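Local coordinates for protein endoglucanase E (Clostridium thermocellum, PDB 2WAO) that is a cellulase whose family 2 carbohydrate esterase domain binds cello-oligosaccharide and probably removes acetyl groups from plant polysaccharides, at residues I178-N183 with P190-R195; K235-Y240 with V276-N281. All coordinates share one frame; numbering follows the deposited sequence. Where two conformers were deposited one is given.

Contact 1 (I178-N183 with P190-R195); sequences IGLTMN and PLIMDR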
# COMPACT_ATOMS: atom_id res chain seq x y z
N ILE A 178 -10.30 6.87 4.30
CA ILE A 178 -9.67 7.90 5.12
C ILE A 178 -9.41 9.18 4.30
O ILE A 178 -9.22 9.10 3.07
CB ILE A 178 -8.32 7.36 5.70
CG1 ILE A 178 -8.03 8.01 7.06
CG2 ILE A 178 -7.12 7.49 4.68
CD1 ILE A 178 -6.89 7.32 7.84
N GLY A 179 -9.37 10.32 4.98
CA GLY A 179 -9.07 11.58 4.30
C GLY A 179 -8.17 12.44 5.16
O GLY A 179 -7.67 12.01 6.24
N LEU A 180 -7.95 13.65 4.67
CA LEU A 180 -7.17 14.62 5.35
C LEU A 180 -8.01 15.41 6.36
O LEU A 180 -7.48 15.80 7.45
CB LEU A 180 -6.57 15.64 4.37
CG LEU A 180 -5.36 15.02 3.71
CD1 LEU A 180 -5.06 15.61 2.37
CD2 LEU A 180 -4.14 15.12 4.67
N THR A 181 -9.25 15.73 5.98
CA THR A 181 -10.15 16.51 6.91
C THR A 181 -11.38 15.75 7.37
O THR A 181 -12.08 16.18 8.33
CB THR A 181 -10.66 17.85 6.26
OG1 THR A 181 -11.62 17.53 5.25
CG2 THR A 181 -9.51 18.62 5.65
N MET A 182 -11.68 14.65 6.68
CA MET A 182 -12.89 13.85 6.92
C MET A 182 -12.69 12.48 6.31
O MET A 182 -11.89 12.32 5.39
CB MET A 182 -14.13 14.53 6.29
CG MET A 182 -14.02 14.62 4.79
SD MET A 182 -15.39 15.50 4.04
CE MET A 182 -16.58 14.21 4.20
N ASN A 183 -13.43 11.49 6.81
CA ASN A 183 -13.50 10.18 6.21
C ASN A 183 -14.72 10.11 5.29
O ASN A 183 -15.54 11.01 5.30
CB ASN A 183 -13.53 9.13 7.31
CG ASN A 183 -12.25 9.18 8.12
OD1 ASN A 183 -11.15 9.32 7.56
ND2 ASN A 183 -12.39 9.22 9.43
N PRO A 190 -10.33 8.39 13.11
CA PRO A 190 -8.98 8.90 12.90
C PRO A 190 -8.77 9.29 11.42
O PRO A 190 -9.29 8.64 10.53
CB PRO A 190 -8.09 7.71 13.26
CG PRO A 190 -8.98 6.87 14.28
CD PRO A 190 -10.35 7.02 13.69
N LEU A 191 -8.02 10.35 11.20
CA LEU A 191 -7.73 10.81 9.84
C LEU A 191 -6.32 10.34 9.50
O LEU A 191 -5.63 9.74 10.35
CB LEU A 191 -7.88 12.33 9.77
CG LEU A 191 -9.29 12.91 9.97
CD1 LEU A 191 -9.26 14.43 10.04
CD2 LEU A 191 -10.22 12.41 8.85
N ILE A 192 -5.86 10.64 8.29
CA ILE A 192 -4.59 10.04 7.88
C ILE A 192 -3.46 10.42 8.84
O ILE A 192 -2.62 9.55 9.21
CB ILE A 192 -4.27 10.34 6.37
CG1 ILE A 192 -2.98 9.57 5.96
CG2 ILE A 192 -4.19 11.85 6.14
CD1 ILE A 192 -3.27 8.00 5.93
N MET A 193 -3.40 11.67 9.31
CA MET A 193 -2.25 12.05 10.15
C MET A 193 -2.26 11.36 11.51
O MET A 193 -1.22 11.24 12.17
CB MET A 193 -2.12 13.56 10.30
CG MET A 193 -1.23 14.20 9.19
SD MET A 193 0.55 13.94 9.43
CE MET A 193 0.77 14.65 11.06
N ASP A 194 -3.45 10.88 11.91
CA ASP A 194 -3.60 10.13 13.16
C ASP A 194 -3.14 8.68 13.01
O ASP A 194 -2.72 8.07 13.99
CB ASP A 194 -5.06 10.13 13.63
CG ASP A 194 -5.69 11.54 13.76
OD1 ASP A 194 -5.01 12.46 14.27
OD2 ASP A 194 -6.90 11.72 13.37
N ARG A 195 -3.24 8.08 11.82
CA ARG A 195 -2.86 6.65 11.67
C ARG A 195 -1.43 6.49 11.18
O ARG A 195 -0.77 5.49 11.45
CB ARG A 195 -3.81 5.98 10.66
CG ARG A 195 -5.33 6.05 11.09
CD ARG A 195 -6.04 4.86 10.58
NE ARG A 195 -7.49 4.77 10.80
CZ ARG A 195 -8.04 4.18 11.86
NH1 ARG A 195 -7.29 3.73 12.87
NH2 ARG A 195 -9.37 4.07 11.93
O HOH W 1 -5.09 14.34 8.72
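Ile178 pushes its CD1 methyl against the peptide that links Leu191 to Ile192, 3.5 Å from Leu191 C, and this is the tight, buried part of the contact. Beside it the backbones are tied by a nearly straight hydrogen bond, 3.1 Å from Ile192 N to Gly179 O (N-H...O angle 164°). The side chains of Leu180 and Ile192 run side by side, CD2 of the former 3.6 Å from CG2 of the latter. In this GDSL (SGNH-hydrolase) domain the loop follows directly on Ser176 and Gly177, which line the glycan pocket, and the Asn183 side chain lies about 6 Å from a bound glucose unit. Leu191 is the N-cap residue of helix 192-195, its N held by Asp194 OD2 at 2.8 Å. With CG turned beside its backbone N (chi1 -66°), Leu191 reaches over the other backbone, placing CD2 3.4 Å from Met182 N. The buried amide of Asn183 gives Pro190 O only a weak bond through ND2, whereas its OD1 accepts from Gly179 N in the carbonyl plane. A water bridges Leu180 O and Met193 N. Toward solvent the packing is looser: Pro190 is exposed, and the partly exposed Arg195 offers Ile178 CD1 only its aliphatic run.

Contact 2 (K235-Y240 with V276-N281); sequences KFVTAY and VTEVVN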
# COMPACT_ATOMS: atom_id res chain seq x y z
N LYS A 235 -9.00 24.49 5.47
CA LYS A 235 -8.87 23.29 6.28
C LYS A 235 -8.10 22.20 5.52
O LYS A 235 -7.13 21.63 6.02
CB LYS A 235 -10.25 22.79 6.67
CG LYS A 235 -10.23 21.58 7.60
CD LYS A 235 -11.65 21.12 8.08
CE LYS A 235 -11.51 20.32 9.39
NZ LYS A 235 -12.63 19.33 9.66
N PHE A 236 -8.54 21.95 4.30
CA PHE A 236 -7.91 20.95 3.42
C PHE A 236 -6.44 21.28 3.04
O PHE A 236 -5.54 20.42 3.15
CB PHE A 236 -8.77 20.70 2.17
CG PHE A 236 -8.19 19.62 1.26
CD1 PHE A 236 -8.47 18.27 1.50
CD2 PHE A 236 -7.32 19.96 0.23
CE1 PHE A 236 -7.93 17.26 0.69
CE2 PHE A 236 -6.76 18.97 -0.58
CZ PHE A 236 -7.05 17.63 -0.36
N VAL A 237 -6.20 22.51 2.58
CA VAL A 237 -4.89 22.94 2.20
C VAL A 237 -3.95 22.89 3.40
O VAL A 237 -2.84 22.39 3.31
CB VAL A 237 -4.93 24.32 1.53
CG1 VAL A 237 -3.47 24.90 1.39
CG2 VAL A 237 -5.60 24.19 0.12
N THR A 238 -4.41 23.39 4.55
CA THR A 238 -3.56 23.32 5.77
C THR A 238 -3.24 21.87 6.18
O THR A 238 -2.12 21.58 6.56
CB THR A 238 -4.20 24.16 6.91
OG1 THR A 238 -4.26 25.54 6.50
CG2 THR A 238 -3.37 24.07 8.19
N ALA A 239 -4.23 20.98 6.09
CA ALA A 239 -4.10 19.57 6.46
C ALA A 239 -3.09 18.91 5.52
O ALA A 239 -2.25 18.12 5.96
CB ALA A 239 -5.49 18.85 6.39
N TYR A 240 -3.18 19.22 4.21
CA TYR A 240 -2.28 18.63 3.24
C TYR A 240 -0.85 19.11 3.50
O TYR A 240 0.07 18.30 3.56
CB TYR A 240 -2.76 18.93 1.79
CG TYR A 240 -2.34 17.86 0.78
CD1 TYR A 240 -3.27 17.20 -0.01
CD2 TYR A 240 -0.98 17.51 0.60
CE1 TYR A 240 -2.92 16.22 -0.92
CE2 TYR A 240 -0.61 16.50 -0.32
CZ TYR A 240 -1.58 15.86 -1.06
OH TYR A 240 -1.20 14.89 -1.97
N VAL A 276 -4.78 20.81 -4.28
CA VAL A 276 -3.51 20.05 -4.25
C VAL A 276 -2.45 20.77 -5.11
O VAL A 276 -1.28 20.82 -4.71
CB VAL A 276 -3.71 18.57 -4.63
CG1 VAL A 276 -2.36 17.77 -4.68
CG2 VAL A 276 -4.74 17.89 -3.63
N THR A 277 -2.82 21.33 -6.27
CA THR A 277 -1.77 21.99 -7.05
C THR A 277 -1.35 23.26 -6.31
O THR A 277 -0.19 23.67 -6.41
CB THR A 277 -2.19 22.32 -8.52
OG1 THR A 277 -3.37 23.12 -8.47
CG2 THR A 277 -2.44 21.03 -9.35
N GLU A 278 -2.28 23.90 -5.58
CA GLU A 278 -1.92 25.08 -4.77
C GLU A 278 -0.90 24.68 -3.70
O GLU A 278 0.11 25.36 -3.47
CB GLU A 278 -3.16 25.74 -4.16
CG GLU A 278 -2.85 26.98 -3.34
CD GLU A 278 -4.12 27.77 -2.98
OE1 GLU A 278 -4.93 28.10 -3.91
OE2 GLU A 278 -4.30 28.03 -1.75
N VAL A 279 -1.16 23.55 -3.05
CA VAL A 279 -0.24 22.99 -2.05
C VAL A 279 1.16 22.79 -2.64
O VAL A 279 2.17 23.25 -2.07
CB VAL A 279 -0.82 21.69 -1.41
CG1 VAL A 279 0.27 21.00 -0.61
CG2 VAL A 279 -2.05 22.01 -0.53
N VAL A 280 1.25 22.14 -3.81
CA VAL A 280 2.53 21.85 -4.42
C VAL A 280 3.25 23.16 -4.82
O VAL A 280 4.44 23.33 -4.52
CB VAL A 280 2.40 20.89 -5.66
CG1 VAL A 280 3.68 20.80 -6.40
CG2 VAL A 280 1.93 19.49 -5.24
N ASN A 281 2.55 24.04 -5.51
CA ASN A 281 3.12 25.33 -5.88
C ASN A 281 3.61 26.15 -4.65
O ASN A 281 4.64 26.76 -4.75
CB ASN A 281 2.14 26.15 -6.72
CG ASN A 281 1.99 25.60 -8.13
OD1 ASN A 281 0.89 25.59 -8.68
ND2 ASN A 281 3.07 25.16 -8.71
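Segments 235-240 and 276-281 run in broadly the same direction, their helix axes crossing at -45° with a closest approach of 9.7 Å, and Val237 and Val279 bring their CA atoms nearest, at 6.3 Å. These two valines pass one another, pointing opposite ways, with Val237 CG1 meeting Val279 CG2 at 3.7 Å. Val279 then turns its other methyl, CG1, obliquely to the Tyr240 ring, 3.9 Å from CD2, while its CG2 also lies close to Tyr240 CB. Val276 is shared by two rings. Its CG2 comes in the ring plane to the edge of Phe236, 3.8 Å from CE2, and approaches Tyr240 CE1 obliquely at 3.7 Å. With CG anti to the backbone N (chi1 -177°), Phe236 reaches Val276 with its CE2/CZ edge, and Phe226 packs edge-to-face with it. The two helices are the connections of successive beta-alpha-beta crossovers, 216-220 to 255-260 and 255-260 to 291-295; Tyr240 and Val276 both also rest on Cys258 of strand 255-260, so the pair lies against the parallel sheet. At the margin Glu278 leans toward Val237, but its OE1 is engaged in a salt bridge with Lys233. No hydrogen bond joins the two segments; their cohesion comes from buried methyls and aromatic carbons, and the one charged residue at the border finds its partner beyond them.

Along the chain the two contacts come in series, neither nesting nor crossing. After strand 168-174, contact 1 closes a short loop of six intervening residues onto helix 192-195. The chain then forms strand 216-220 before entering helix 233-250, and contact 2 joins that helix to 266-285 by way of strand 255-260, a longer closure of 35 residues. Although separate in sequence, they meet in space, their centres about 15 Å apart: Leu180 CD1 comes within 3.4 Å of Tyr240 CD1, and Thr181 CG2 rests on Phe236. Helix 233-250 thus lies between the loop of contact 1 and helix 266-285, linking them within one GDSL-type domain.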